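Local coordinates for Serine/threonine-protein phosphatase 2A regulatory subunit B'' subunit alpha (Homo sapiens, PDB 4I5J) that serves as a calcium-binding EF-hand regulatory subunit of protein phosphatase 2A and might modulate the substrate selectivity, catalytic activity and localisation of the catalytic subunit, at residues A145-S148 against R149-E152; E183-K186 against R187-T190; V206-M209 against Y210-E213; F215-E218 against Q219-M223; A263-F266 against Y267-F271. One frame throughout, in Å; residues are numbered along the deposited sequence.

All five interactions are local contacts along continuous stretches of the chain, and they follow one another from 145-152 to 263-271. Interaction 2 is the turn between helices 173-184 and 189-199. Interaction 3 closes the calcium loop and starts helix 209-226, on which interaction 4 lies further along, their centres about 14 Å apart. Interaction 1, the start of helix 148-154, is bonded to interaction 4 through Glu-218, with centres about 11 Å apart. Helix 263-271, interaction 5, is packed against the EF-hand helices and touches the other four interactions, with centres about 11 to 13 Å away, and thereby ties the calcium-binding hand to the helices around it.

Interaction 1 of 5, residues A145-S148 against R149-E152; sequences ASSS and RIIE
Ser-147 and Ile-150 meet through a side-chain-to-backbone hydrogen bond: Ile-150 N donates to Ser-147 OG over 3.1 Å, nearly straight at 168°. The hydroxyl reaches this amide because chi1 of 76° sets OG between the backbone N and the carbonyl carbon. Two backbone bonds continue the winding, Ile-151 N to Ser-147 O and Glu-152 N to Ser-148 O, both 3.0 Å long; the first runs close to the direction of the carbonyl bond, whereas the second has its donor above the carbonyl plane. The hydroxyl bond makes Ser-147 the N-cap of helix 148-154, within the EF-hand domain pair; the backbone bonds carry on the first turn. With an alanine here, the amide of Ile-150 would probably be left without its capping acceptor and the first turn less firmly held. Van der Waals contacts lie on the loop side of the cap, where Ser-146 CB meets two isoleucine methyls, 3.7 Å from Ile-151 CD1 and 3.8 Å from Ile-150 CG2. Beyond the cap, Ser-148 OG and the amide of Arg-149 bond the two carboxylate oxygens of Glu-218 on helix 209-226, while Arg-149 NH1 bonds Tyr-214 O.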
loop_
_atom_site.group_PDB
_atom_site.type_symbol
_atom_site.label_atom_id
_atom_site.label_comp_id
_atom_site.label_asym_id
_atom_site.label_seq_id
_atom_site.Cartn_x
_atom_site.Cartn_y
_atom_site.Cartn_z
ATOM N N ALA A 145 -4.378 -12.417 10.162
ATOM C CA ALA A 145 -5.110 -12.447 8.902
ATOM C C ALA A 145 -4.199 -12.805 7.728
ATOM O O ALA A 145 -4.652 -13.408 6.753
ATOM C CB ALA A 145 -5.800 -11.117 8.651
ATOM N N SER A 146 -2.920 -12.440 7.837
ATOM C CA SER A 146 -1.930 -12.695 6.788
ATOM C C SER A 146 -1.001 -13.861 7.133
ATOM O O SER A 146 -0.670 -14.081 8.305
ATOM C CB SER A 146 -1.120 -11.429 6.504
ATOM O OG SER A 146 -1.954 -10.400 5.997
ATOM N N SER A 147 -0.585 -14.605 6.105
ATOM C CA SER A 147 0.246 -15.794 6.288
ATOM C C SER A 147 1.692 -15.438 6.584
ATOM O O SER A 147 2.184 -14.399 6.132
ATOM C CB SER A 147 0.182 -16.680 5.034
ATOM O OG SER A 147 0.966 -16.154 3.970
ATOM N N SER A 148 2.397 -16.305 7.304
ATOM C CA SER A 148 3.797 -16.032 7.604
ATOM C C SER A 148 4.651 -15.913 6.341
ATOM O O SER A 148 5.714 -15.268 6.350
ATOM C CB SER A 148 4.383 -17.110 8.504
ATOM O OG SER A 148 4.847 -18.200 7.732
ATOM N N ARG A 149 4.212 -16.556 5.261
ATOM C CA ARG A 149 4.988 -16.520 4.035
ATOM C C ARG A 149 4.831 -15.189 3.291
ATOM O O ARG A 149 5.805 -14.645 2.779
ATOM C CB ARG A 149 4.672 -17.723 3.140
ATOM C CG ARG A 149 5.459 -18.962 3.565
ATOM C CD ARG A 149 4.980 -20.268 2.888
ATOM N NE ARG A 149 5.762 -21.395 3.401
ATOM C CZ ARG A 149 5.659 -22.653 2.985
ATOM N NH1 ARG A 149 4.803 -22.979 2.031
ATOM N NH2 ARG A 149 6.429 -23.584 3.522
ATOM N N ILE A 150 3.616 -14.662 3.242
ATOM C CA ILE A 150 3.435 -13.338 2.663
ATOM C C ILE A 150 4.135 -12.265 3.537
ATOM O O ILE A 150 4.774 -11.365 3.011
ATOM C CB ILE A 150 1.937 -13.021 2.400
ATOM C CG1 ILE A 150 1.800 -12.055 1.225
ATOM C CG2 ILE A 150 1.214 -12.564 3.690
ATOM C CD1 ILE A 150 2.222 -12.681 -0.139
ATOM N N ILE A 151 4.081 -12.409 4.856
ATOM C CA ILE A 151 4.714 -11.431 5.752
ATOM C C ILE A 151 6.231 -11.443 5.565
ATOM O O ILE A 151 6.869 -10.396 5.473
ATOM C CB ILE A 151 4.358 -11.686 7.240
ATOM C CG1 ILE A 151 2.847 -11.533 7.485
ATOM C CG2 ILE A 151 5.160 -10.772 8.157
ATOM C CD1 ILE A 151 2.286 -10.167 7.213
ATOM N N GLU A 152 6.798 -12.638 5.473
ATOM C CA GLU A 152 8.214 -12.797 5.167
ATOM C C GLU A 152 8.548 -12.098 3.851
ATOM O O GLU A 152 9.591 -11.450 3.724
ATOM C CB GLU A 152 8.579 -14.290 5.116
ATOM C CG GLU A 152 10.037 -14.595 4.848
ATOM C CD GLU A 152 10.351 -16.081 5.024
ATOM O OE1 GLU A 152 9.439 -16.848 5.417
ATOM O OE2 GLU A 152 11.508 -16.484 4.770
#

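Interaction 2 of 5, residues E183-K186 against R187-T190; sequences EEDK and RNPT
With CG antiperiplanar to the backbone N (chi1 179°), the carboxylate of Asp-185 comes within bonding distance of Arg-187 and Asn-188, while Asn-188, its CG lodged between its own backbone N and carbonyl carbon (chi1 85°), swings its amide back to meet it. Each carboxylate oxygen then takes a different donor. Arg-187 N donates to Asp-185 OD1 at 2.9 Å, approaching from above the carboxylate plane and closing an Asx turn. Asp-185 OD2 receives a weak bond from Asn-188 ND2, 3.2 Å long, with the amide and carboxylate planes strongly inclined to each other. The carboxylate thus spans the turn by holding one backbone amide and one side-chain amide. The guanidinium of Arg-187 takes no part: the opposite charges lie near but not in contact, Asp-185 OD1 being 5.6 Å from Arg-187 NE.

The other end of the Asn-188 amide serves as an N-cap: OD1 accepts weakly from Thr-190 N at 2.8 Å and also bonds Ser-191 N. Within the turn, Lys-186 bends at its last torsion and NZ donates weakly to Glu-183 O over 3.2 Å, folding the lysine back on the end of the preceding helix. The turn links two helices of the EF-hand domain pair: Asp-185 is where helix 173-184 gives way, and Asn-188 caps the start of helix 189-199; Lys-186 and Arg-187 touch His-264 of helix 263-271, which packs against the turn.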
loop_
_atom_site.group_PDB
_atom_site.type_symbol
_atom_site.label_atom_id
_atom_site.label_comp_id
_atom_site.label_asym_id
_atom_site.label_seq_id
_atom_site.Cartn_x
_atom_site.Cartn_y
_atom_site.Cartn_z
ATOM N N GLU A 183 -3.408 -3.661 2.727
ATOM C CA GLU A 183 -4.039 -4.805 3.363
ATOM C C GLU A 183 -5.552 -4.587 3.446
ATOM O O GLU A 183 -6.346 -5.510 3.246
ATOM C CB GLU A 183 -3.421 -5.057 4.738
ATOM C CG GLU A 183 -3.693 -6.447 5.306
ATOM C CD GLU A 183 -4.916 -6.464 6.188
ATOM O OE1 GLU A 183 -5.285 -7.556 6.673
ATOM O OE2 GLU A 183 -5.504 -5.379 6.405
ATOM N N GLU A 184 -5.949 -3.346 3.680
ATOM C CA GLU A 184 -7.362 -3.025 3.817
ATOM C C GLU A 184 -8.084 -2.839 2.491
ATOM O O GLU A 184 -9.279 -3.107 2.398
ATOM C CB GLU A 184 -7.527 -1.782 4.690
ATOM C CG GLU A 184 -6.859 -1.958 6.045
ATOM C CD GLU A 184 -7.297 -0.929 7.074
ATOM O OE1 GLU A 184 -7.630 0.217 6.678
ATOM O OE2 GLU A 184 -7.309 -1.274 8.280
ATOM N N ASP A 185 -7.359 -2.379 1.473
ATOM C CA ASP A 185 -7.962 -2.108 0.170
ATOM C C ASP A 185 -7.229 -2.825 -0.964
ATOM O O ASP A 185 -6.276 -2.287 -1.513
ATOM C CB ASP A 185 -7.936 -0.600 -0.094
ATOM C CG ASP A 185 -8.526 -0.235 -1.446
ATOM O OD1 ASP A 185 -9.170 -1.113 -2.078
ATOM O OD2 ASP A 185 -8.356 0.937 -1.868
ATOM N N LYS A 186 -7.669 -4.017 -1.348
ATOM C CA LYS A 186 -6.998 -4.698 -2.452
ATOM C C LYS A 186 -7.644 -4.382 -3.802
ATOM O O LYS A 186 -7.536 -5.175 -4.738
ATOM C CB LYS A 186 -6.922 -6.220 -2.231
ATOM C CG LYS A 186 -6.021 -6.668 -1.092
ATOM C CD LYS A 186 -5.974 -8.174 -0.959
ATOM C CE LYS A 186 -5.272 -8.612 0.328
ATOM N NZ LYS A 186 -5.971 -8.185 1.606
ATOM N N ARG A 187 -8.290 -3.223 -3.927
ATOM C CA ARG A 187 -8.961 -2.900 -5.191
ATOM C C ARG A 187 -8.312 -1.757 -5.927
ATOM O O ARG A 187 -8.632 -1.491 -7.077
ATOM C CB ARG A 187 -10.445 -2.619 -4.977
ATOM C CG ARG A 187 -11.123 -3.765 -4.278
ATOM C CD ARG A 187 -12.604 -3.788 -4.507
ATOM N NE ARG A 187 -13.222 -4.714 -3.568
ATOM C CZ ARG A 187 -14.342 -5.383 -3.808
ATOM N NH1 ARG A 187 -14.967 -5.228 -4.964
ATOM N NH2 ARG A 187 -14.831 -6.209 -2.892
ATOM N N ASN A 188 -7.385 -1.077 -5.270
ATOM C CA ASN A 188 -6.690 -0.003 -5.939
ATOM C C ASN A 188 -5.436 -0.547 -6.617
ATOM O O ASN A 188 -4.914 -1.588 -6.222
ATOM C CB ASN A 188 -6.415 1.158 -4.964
ATOM C CG ASN A 188 -5.170 0.968 -4.163
ATOM O OD1 ASN A 188 -4.066 1.131 -4.683
ATOM N ND2 ASN A 188 -5.327 0.644 -2.872
ATOM N N PRO A 189 -4.947 0.139 -7.650
ATOM C CA PRO A 189 -3.840 -0.458 -8.408
ATOM C C PRO A 189 -2.496 -0.522 -7.658
ATOM O O PRO A 189 -1.663 -1.365 -7.998
ATOM C CB PRO A 189 -3.731 0.453 -9.629
ATOM C CG PRO A 189 -4.288 1.766 -9.163
ATOM C CD PRO A 189 -5.408 1.410 -8.240
ATOM N N THR A 190 -2.269 0.341 -6.667
ATOM C CA THR A 190 -1.017 0.256 -5.931
ATOM C C THR A 190 -1.005 -1.000 -5.082
ATOM O O THR A 190 -0.014 -1.738 -5.034
ATOM C CB THR A 190 -0.775 1.475 -5.026
ATOM O OG1 THR A 190 -0.737 2.660 -5.823
ATOM C CG2 THR A 190 0.559 1.335 -4.303
#

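Interaction 3 of 5, residues V206-M209 against Y210-E213; sequences VLSM and YELE. With CA (calcium ion), chain B.
Glu-211 OE1 is gripped by the calcium ion at 2.4 Å, by Ser-208 N at 3.0 Å and, weakly, by Ser-208 OG. The amide bond is nearly straight and meets OE1 on its anti side, somewhat out of the carboxylate plane. In return Glu-211 N donates weakly over 3.4 Å to Ser-208 OG, which a chi1 of 60°, flanked by backbone N and carbonyl carbon, brings to that amide; this completes a capping box at the start of helix 209-226. Leu-212 N also bonds Ser-208 O, in the carbonyl plane. The serine side chain also lies over one face of Tyr-210: its OG is 3.0 Å above the ring plane, over the centre, and its CB makes a CH-pi contact with the same face. The second carboxylate oxygen, OE2, and Val-206 O bind the calcium ion too, with water 1 and the side chains of Asp-200, Asp-202 and Asp-204 filling its shell as in an EF-hand. Because the glutamate is both bidentate ligand and capping partner, metal binding is probably coupled to the start of the helix.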
loop_
_atom_site.group_PDB
_atom_site.type_symbol
_atom_site.label_atom_id
_atom_site.label_comp_id
_atom_site.label_asym_id
_atom_site.label_seq_id
_atom_site.Cartn_x
_atom_site.Cartn_y
_atom_site.Cartn_z
ATOM N N VAL A 206 6.278 -12.396 -13.328
ATOM C CA VAL A 206 5.090 -13.238 -13.445
ATOM C C VAL A 206 4.961 -14.162 -12.242
ATOM O O VAL A 206 5.952 -14.468 -11.589
ATOM C CB VAL A 206 5.129 -14.125 -14.693
ATOM C CG1 VAL A 206 5.456 -13.289 -15.941
ATOM C CG2 VAL A 206 6.128 -15.266 -14.503
ATOM N N LEU A 207 3.734 -14.614 -11.963
ATOM C CA LEU A 207 3.478 -15.558 -10.890
ATOM C C LEU A 207 3.413 -16.923 -11.538
ATOM O O LEU A 207 2.523 -17.181 -12.337
ATOM C CB LEU A 207 2.154 -15.234 -10.181
ATOM C CG LEU A 207 2.079 -13.804 -9.636
ATOM C CD1 LEU A 207 0.832 -13.604 -8.790
ATOM C CD2 LEU A 207 3.343 -13.464 -8.847
ATOM N N SER A 208 4.391 -17.768 -11.232
ATOM C CA SER A 208 4.433 -19.119 -11.770
ATOM C C SER A 208 3.616 -20.018 -10.848
ATOM O O SER A 208 3.274 -19.621 -9.721
ATOM C CB SER A 208 5.876 -19.601 -11.826
ATOM O OG SER A 208 6.438 -19.595 -10.514
ATOM N N MET A 209 3.310 -21.228 -11.305
ATOM C CA MET A 209 2.435 -22.100 -10.535
ATOM C C MET A 209 3.118 -22.589 -9.274
ATOM O O MET A 209 2.450 -22.938 -8.295
ATOM C CB MET A 209 1.958 -23.288 -11.367
ATOM C CG MET A 209 1.053 -22.890 -12.506
ATOM S SD MET A 209 0.676 -24.349 -13.517
ATOM C CE MET A 209 -0.283 -23.624 -14.862
ATOM N N TYR A 210 4.445 -22.617 -9.285
ATOM C CA TYR A 210 5.161 -23.048 -8.096
ATOM C C TYR A 210 5.268 -21.924 -7.067
ATOM O O TYR A 210 5.440 -22.190 -5.885
ATOM C CB TYR A 210 6.529 -23.648 -8.432
ATOM C CG TYR A 210 7.388 -22.815 -9.347
ATOM C CD1 TYR A 210 8.309 -21.916 -8.824
ATOM C CD2 TYR A 210 7.306 -22.952 -10.732
ATOM C CE1 TYR A 210 9.097 -21.162 -9.637
ATOM C CE2 TYR A 210 8.106 -22.188 -11.570
ATOM C CZ TYR A 210 9.000 -21.300 -11.014
ATOM O OH TYR A 210 9.806 -20.527 -11.816
ATOM N N GLU A 211 5.167 -20.673 -7.512
ATOM C CA GLU A 211 5.079 -19.562 -6.557
ATOM C C GLU A 211 3.698 -19.601 -5.915
ATOM O O GLU A 211 3.567 -19.465 -4.701
ATOM C CB GLU A 211 5.368 -18.219 -7.230
ATOM C CG GLU A 211 6.848 -18.043 -7.528
ATOM C CD GLU A 211 7.159 -16.906 -8.492
ATOM O OE1 GLU A 211 6.283 -16.536 -9.302
ATOM O OE2 GLU A 211 8.309 -16.402 -8.457
ATOM N N LEU A 212 2.668 -19.820 -6.727
ATOM C CA LEU A 212 1.337 -20.037 -6.182
ATOM C C LEU A 212 1.287 -21.185 -5.145
ATOM O O LEU A 212 0.672 -21.041 -4.074
ATOM C CB LEU A 212 0.318 -20.274 -7.301
ATOM C CG LEU A 212 0.092 -19.103 -8.266
ATOM C CD1 LEU A 212 -1.093 -19.355 -9.188
ATOM C CD2 LEU A 212 -0.116 -17.831 -7.524
ATOM N N GLU A 213 1.930 -22.312 -5.446
ATOM C CA GLU A 213 1.838 -23.465 -4.548
ATOM C C GLU A 213 2.505 -23.182 -3.217
ATOM O O GLU A 213 2.021 -23.588 -2.160
ATOM C CB GLU A 213 2.462 -24.730 -5.152
ATOM C CG GLU A 213 2.142 -25.977 -4.305
ATOM C CD GLU A 213 2.972 -27.179 -4.687
ATOM O OE1 GLU A 213 3.893 -27.033 -5.526
ATOM O OE2 GLU A 213 2.706 -28.267 -4.144
HETATM CA CA CA B . 7.857 -15.131 -10.485
HETATM O O HOH W 1 8.391 -17.176 -11.659
#

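Interaction 4 of 5, residues F215-E218 against Q219-M223; sequences FYEE and QCERM
Cys-220 lays its sulfur over one face of the Tyr-216 ring in a sulfur-aromatic contact, SG 3.8 Å from the ring centroid and 29° off the normal. SG comes nearest to CE2, at 3.3 Å, on the hydroxyl half of the ring. A chi1 of -175°, turning CG away from the backbone N, puts the tyrosine in this place, and its hydroxyl is bonded beyond the helix to Leu-231 O, which fixes the far end of the ring.

One residue further on, Glu-217 and Glu-221 bring their carboxylates together with planes almost perpendicular, 83° apart. OE1 of Glu-217 stands 3.3 Å from OE2 of Glu-221, two acceptors with like charges. The bend at chi2 of Glu-217 carries its carboxylate to this position.

Glu-218 and Arg-222 lie on another side. Glu-218 OE2 is 4.5 Å from Arg-222 NE but well out of the guanidinium plane, so the attraction is of charges alone; the carboxylate has its bonds with Ser-148 OG and Arg-149 N, and the guanidinium gives a weak one to Gln-219 OE1 through NH1. Backbone bonds at i to i+4 spacing, including Arg-222 N to Glu-218 O at 2.7 Å, hold these pairs on helix 209-226, which leaves the calcium loop of the EF-hand.

The close approach of the two glutamates would probably be costly by itself, but the salt bridge from Glu-217 OE1 to Arg-149 NH1 is likely to offset the repulsion.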
loop_
_atom_site.group_PDB
_atom_site.type_symbol
_atom_site.label_atom_id
_atom_site.label_comp_id
_atom_site.label_asym_id
_atom_site.label_seq_id
_atom_site.Cartn_x
_atom_site.Cartn_y
_atom_site.Cartn_z
ATOM N N PHE A 215 2.748 -20.423 -1.524
ATOM C CA PHE A 215 1.839 -19.735 -0.608
ATOM C C PHE A 215 0.688 -20.629 -0.220
ATOM O O PHE A 215 0.273 -20.650 0.945
ATOM C CB PHE A 215 1.319 -18.426 -1.212
ATOM C CG PHE A 215 2.395 -17.441 -1.462
ATOM C CD1 PHE A 215 2.968 -16.746 -0.409
ATOM C CD2 PHE A 215 2.860 -17.217 -2.743
ATOM C CE1 PHE A 215 3.993 -15.853 -0.636
ATOM C CE2 PHE A 215 3.882 -16.318 -2.974
ATOM C CZ PHE A 215 4.454 -15.645 -1.931
ATOM N N TYR A 216 0.155 -21.367 -1.187
ATOM C CA TYR A 216 -1.034 -22.178 -0.905
ATOM C C TYR A 216 -0.738 -23.337 0.052
ATOM O O TYR A 216 -1.594 -23.744 0.829
ATOM C CB TYR A 216 -1.734 -22.653 -2.179
ATOM C CG TYR A 216 -3.037 -23.394 -1.896
ATOM C CD1 TYR A 216 -4.122 -22.745 -1.316
ATOM C CD2 TYR A 216 -3.166 -24.742 -2.175
ATOM C CE1 TYR A 216 -5.306 -23.427 -1.041
ATOM C CE2 TYR A 216 -4.346 -25.429 -1.908
ATOM C CZ TYR A 216 -5.408 -24.769 -1.340
ATOM O OH TYR A 216 -6.575 -25.459 -1.074
ATOM N N GLU A 217 0.490 -23.838 0.011
ATOM C CA GLU A 217 0.894 -24.963 0.843
ATOM C C GLU A 217 1.003 -24.588 2.323
ATOM O O GLU A 217 0.850 -25.442 3.189
ATOM C CB GLU A 217 2.215 -25.548 0.313
ATOM C CG GLU A 217 2.452 -27.041 0.616
ATOM C CD GLU A 217 3.526 -27.214 1.675
ATOM O OE1 GLU A 217 4.247 -26.214 1.961
ATOM O OE2 GLU A 217 3.641 -28.331 2.222
ATOM N N GLU A 218 1.254 -23.315 2.624
ATOM C CA GLU A 218 1.183 -22.874 4.019
ATOM C C GLU A 218 -0.260 -22.804 4.475
ATOM O O GLU A 218 -0.567 -23.243 5.574
ATOM C CB GLU A 218 1.871 -21.525 4.269
ATOM C CG GLU A 218 1.949 -21.165 5.756
ATOM C CD GLU A 218 2.196 -19.685 5.999
ATOM O OE1 GLU A 218 2.404 -18.949 5.016
ATOM O OE2 GLU A 218 2.180 -19.256 7.173
ATOM N N GLN A 219 -1.144 -22.261 3.639
ATOM C CA GLN A 219 -2.574 -22.254 3.960
ATOM C C GLN A 219 -3.016 -23.708 4.139
ATOM O O GLN A 219 -3.923 -24.007 4.924
ATOM C CB GLN A 219 -3.397 -21.629 2.825
ATOM C CG GLN A 219 -2.921 -20.291 2.318
ATOM C CD GLN A 219 -3.410 -19.136 3.177
ATOM O OE1 GLN A 219 -2.783 -18.793 4.183
ATOM N NE2 GLN A 219 -4.535 -18.521 2.779
ATOM N N CYS A 220 -2.382 -24.622 3.406
ATOM C CA CYS A 220 -2.688 -26.034 3.637
ATOM C C CYS A 220 -2.155 -26.517 4.999
ATOM O O CYS A 220 -2.913 -27.080 5.792
ATOM C CB CYS A 220 -2.224 -26.918 2.483
ATOM S SG CYS A 220 -3.169 -26.613 0.950
ATOM N N GLU A 221 -0.871 -26.266 5.274
ATOM C CA GLU A 221 -0.287 -26.571 6.580
ATOM C C GLU A 221 -1.126 -25.982 7.713
ATOM O O GLU A 221 -1.203 -26.563 8.790
ATOM C CB GLU A 221 1.152 -26.053 6.686
ATOM C CG GLU A 221 2.198 -26.860 5.935
ATOM C CD GLU A 221 3.582 -26.222 6.018
ATOM O OE1 GLU A 221 3.772 -25.296 6.845
ATOM O OE2 GLU A 221 4.475 -26.639 5.249
ATOM N N ARG A 222 -1.755 -24.837 7.458
ATOM C CA ARG A 222 -2.643 -24.198 8.436
ATOM C C ARG A 222 -3.936 -24.991 8.563
ATOM O O ARG A 222 -4.237 -25.536 9.626
ATOM C CB ARG A 222 -2.980 -22.761 8.024
ATOM C CG ARG A 222 -2.093 -21.661 8.621
ATOM C CD ARG A 222 -2.446 -20.303 7.995
ATOM N NE ARG A 222 -2.001 -19.149 8.775
ATOM C CZ ARG A 222 -2.240 -17.883 8.432
ATOM N NH1 ARG A 222 -2.910 -17.622 7.321
ATOM N NH2 ARG A 222 -1.811 -16.881 9.189
ATOM N N MET A 223 -4.699 -25.039 7.475
ATOM C CA MET A 223 -5.956 -25.789 7.431
ATOM C C MET A 223 -5.865 -27.184 8.051
ATOM O O MET A 223 -6.720 -27.568 8.852
ATOM C CB MET A 223 -6.453 -25.893 5.991
ATOM C CG MET A 223 -7.263 -24.700 5.545
ATOM S SD MET A 223 -7.390 -24.658 3.759
ATOM C CE MET A 223 -8.929 -23.755 3.565
#

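Interaction 5 of 5, residues A263-F266 against Y267-F271; sequences AHIF and YDTFF
Phe-266, Tyr-267 and Phe-270 form an aromatic cluster on helix 263-271, beside the EF-hand helices. Phe-270 turns its edge to a face of Phe-266: the centroids are 4.9 Å apart, the planes stand at 65°, and Phe-270 CE1 hangs over that face toward its rim. Phe-266 in turn points an edge at the face of Tyr-267 in an offset edge-to-face pair, centroids 5.8 Å apart. With CG opposite its backbone N (chi1 -177°), the Phe-266 ring stands between the other two, giving a face to Phe-270 and an edge to Tyr-267. Replacing it with an alanine would probably open a gap between Tyr-267 and Phe-270 and leave both rings without their shared aromatic partner.

Next to the cluster, Ala-263 CB touches Tyr-267 CE1 at 3.9 Å. Behind the rings the helix is held by regular backbone bonds, among them Tyr-267 N to Ala-263 O at 2.9 Å. Further out, Leu-212 of helix 209-226 packs on both Phe-266 and Phe-270, and Tyr-267 meets the ring of Trp-195 of helix 189-199, whose hand carries the calcium ion.

On another side of the helix Ile-265 O accepts twice from one residue: Thr-269 N donates at 3.0 Å, and Thr-269 OG1 donates from above the carbonyl plane, 2.7 Å from Ile-265 O.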
loop_
_atom_site.group_PDB
_atom_site.type_symbol
_atom_site.label_atom_id
_atom_site.label_comp_id
_atom_site.label_asym_id
_atom_site.label_seq_id
_atom_site.Cartn_x
_atom_site.Cartn_y
_atom_site.Cartn_z
ATOM N N ALA A 263 -8.619 -9.381 -8.371
ATOM C CA ALA A 263 -7.309 -9.609 -7.770
ATOM C C ALA A 263 -7.388 -9.852 -6.270
ATOM O O ALA A 263 -6.624 -10.647 -5.726
ATOM C CB ALA A 263 -6.380 -8.447 -8.069
ATOM N N HIS A 264 -8.325 -9.183 -5.602
ATOM C CA HIS A 264 -8.427 -9.282 -4.152
ATOM C C HIS A 264 -8.843 -10.673 -3.709
ATOM O O HIS A 264 -8.411 -11.155 -2.660
ATOM C CB HIS A 264 -9.389 -8.223 -3.590
ATOM C CG HIS A 264 -10.775 -8.301 -4.145
ATOM N ND1 HIS A 264 -11.087 -7.888 -5.425
ATOM C CD2 HIS A 264 -11.936 -8.726 -3.595
ATOM C CE1 HIS A 264 -12.377 -8.068 -5.642
ATOM N NE2 HIS A 264 -12.915 -8.578 -4.547
ATOM N N ILE A 265 -9.679 -11.317 -4.511
ATOM C CA ILE A 265 -10.100 -12.679 -4.217
ATOM C C ILE A 265 -8.937 -13.640 -4.381
ATOM O O ILE A 265 -8.673 -14.463 -3.497
ATOM C CB ILE A 265 -11.258 -13.100 -5.113
ATOM C CG1 ILE A 265 -12.497 -12.271 -4.761
ATOM C CG2 ILE A 265 -11.549 -14.565 -4.937
ATOM C CD1 ILE A 265 -13.719 -12.659 -5.566
ATOM N N PHE A 266 -8.254 -13.530 -5.517
ATOM C CA PHE A 266 -7.015 -14.261 -5.796
ATOM C C PHE A 266 -6.056 -14.145 -4.605
ATOM O O PHE A 266 -5.663 -15.142 -3.994
ATOM C CB PHE A 266 -6.380 -13.659 -7.056
ATOM C CG PHE A 266 -5.119 -14.353 -7.524
ATOM C CD1 PHE A 266 -5.183 -15.500 -8.295
ATOM C CD2 PHE A 266 -3.876 -13.824 -7.238
ATOM C CE1 PHE A 266 -4.031 -16.118 -8.746
ATOM C CE2 PHE A 266 -2.721 -14.443 -7.689
ATOM C CZ PHE A 266 -2.797 -15.582 -8.437
ATOM N N TYR A 267 -5.740 -12.915 -4.227
ATOM C CA TYR A 267 -4.831 -12.669 -3.105
ATOM C C TYR A 267 -5.261 -13.299 -1.760
ATOM O O TYR A 267 -4.456 -13.939 -1.074
ATOM C CB TYR A 267 -4.583 -11.156 -2.955
ATOM C CG TYR A 267 -3.781 -10.555 -4.104
ATOM C CD1 TYR A 267 -4.047 -9.277 -4.568
ATOM C CD2 TYR A 267 -2.744 -11.265 -4.705
ATOM C CE1 TYR A 267 -3.321 -8.725 -5.594
ATOM C CE2 TYR A 267 -2.005 -10.717 -5.744
ATOM C CZ TYR A 267 -2.302 -9.451 -6.189
ATOM O OH TYR A 267 -1.572 -8.884 -7.213
ATOM N N ASP A 268 -6.514 -13.114 -1.373
ATOM C CA ASP A 268 -7.026 -13.727 -0.142
ATOM C C ASP A 268 -6.864 -15.238 -0.165
ATOM O O ASP A 268 -6.468 -15.858 0.822
ATOM C CB ASP A 268 -8.506 -13.375 0.063
ATOM C CG ASP A 268 -8.719 -11.904 0.366
ATOM O OD1 ASP A 268 -7.778 -11.244 0.877
ATOM O OD2 ASP A 268 -9.834 -11.409 0.094
ATOM N N THR A 269 -7.177 -15.819 -1.313
ATOM C CA THR A 269 -7.121 -17.249 -1.500
ATOM C C THR A 269 -5.719 -17.769 -1.195
ATOM O O THR A 269 -5.573 -18.849 -0.648
ATOM C CB THR A 269 -7.529 -17.590 -2.942
ATOM O OG1 THR A 269 -8.880 -17.164 -3.162
ATOM C CG2 THR A 269 -7.415 -19.069 -3.220
ATOM N N PHE A 270 -4.686 -16.989 -1.515
ATOM C CA PHE A 270 -3.299 -17.424 -1.283
ATOM C C PHE A 270 -2.633 -17.014 0.019
ATOM O O PHE A 270 -1.616 -17.611 0.407
ATOM C CB PHE A 270 -2.395 -17.051 -2.462
ATOM C CG PHE A 270 -2.681 -17.852 -3.694
ATOM C CD1 PHE A 270 -3.332 -17.283 -4.780
ATOM C CD2 PHE A 270 -2.347 -19.200 -3.742
ATOM C CE1 PHE A 270 -3.616 -18.039 -5.902
ATOM C CE2 PHE A 270 -2.639 -19.964 -4.849
ATOM C CZ PHE A 270 -3.269 -19.385 -5.937
ATOM N N PHE A 271 -3.162 -15.998 0.700
ATOM C CA PHE A 271 -2.487 -15.569 1.921
ATOM C C PHE A 271 -3.326 -14.877 3.001
ATOM O O PHE A 271 -2.767 -14.372 3.970
ATOM C CB PHE A 271 -1.218 -14.767 1.603
ATOM C CG PHE A 271 -1.463 -13.492 0.838
ATOM C CD1 PHE A 271 -1.972 -12.372 1.479
ATOM C CD2 PHE A 271 -1.139 -13.399 -0.504
ATOM C CE1 PHE A 271 -2.179 -11.197 0.790
ATOM C CE2 PHE A 271 -1.345 -12.227 -1.199
ATOM C CZ PHE A 271 -1.869 -11.121 -0.547
#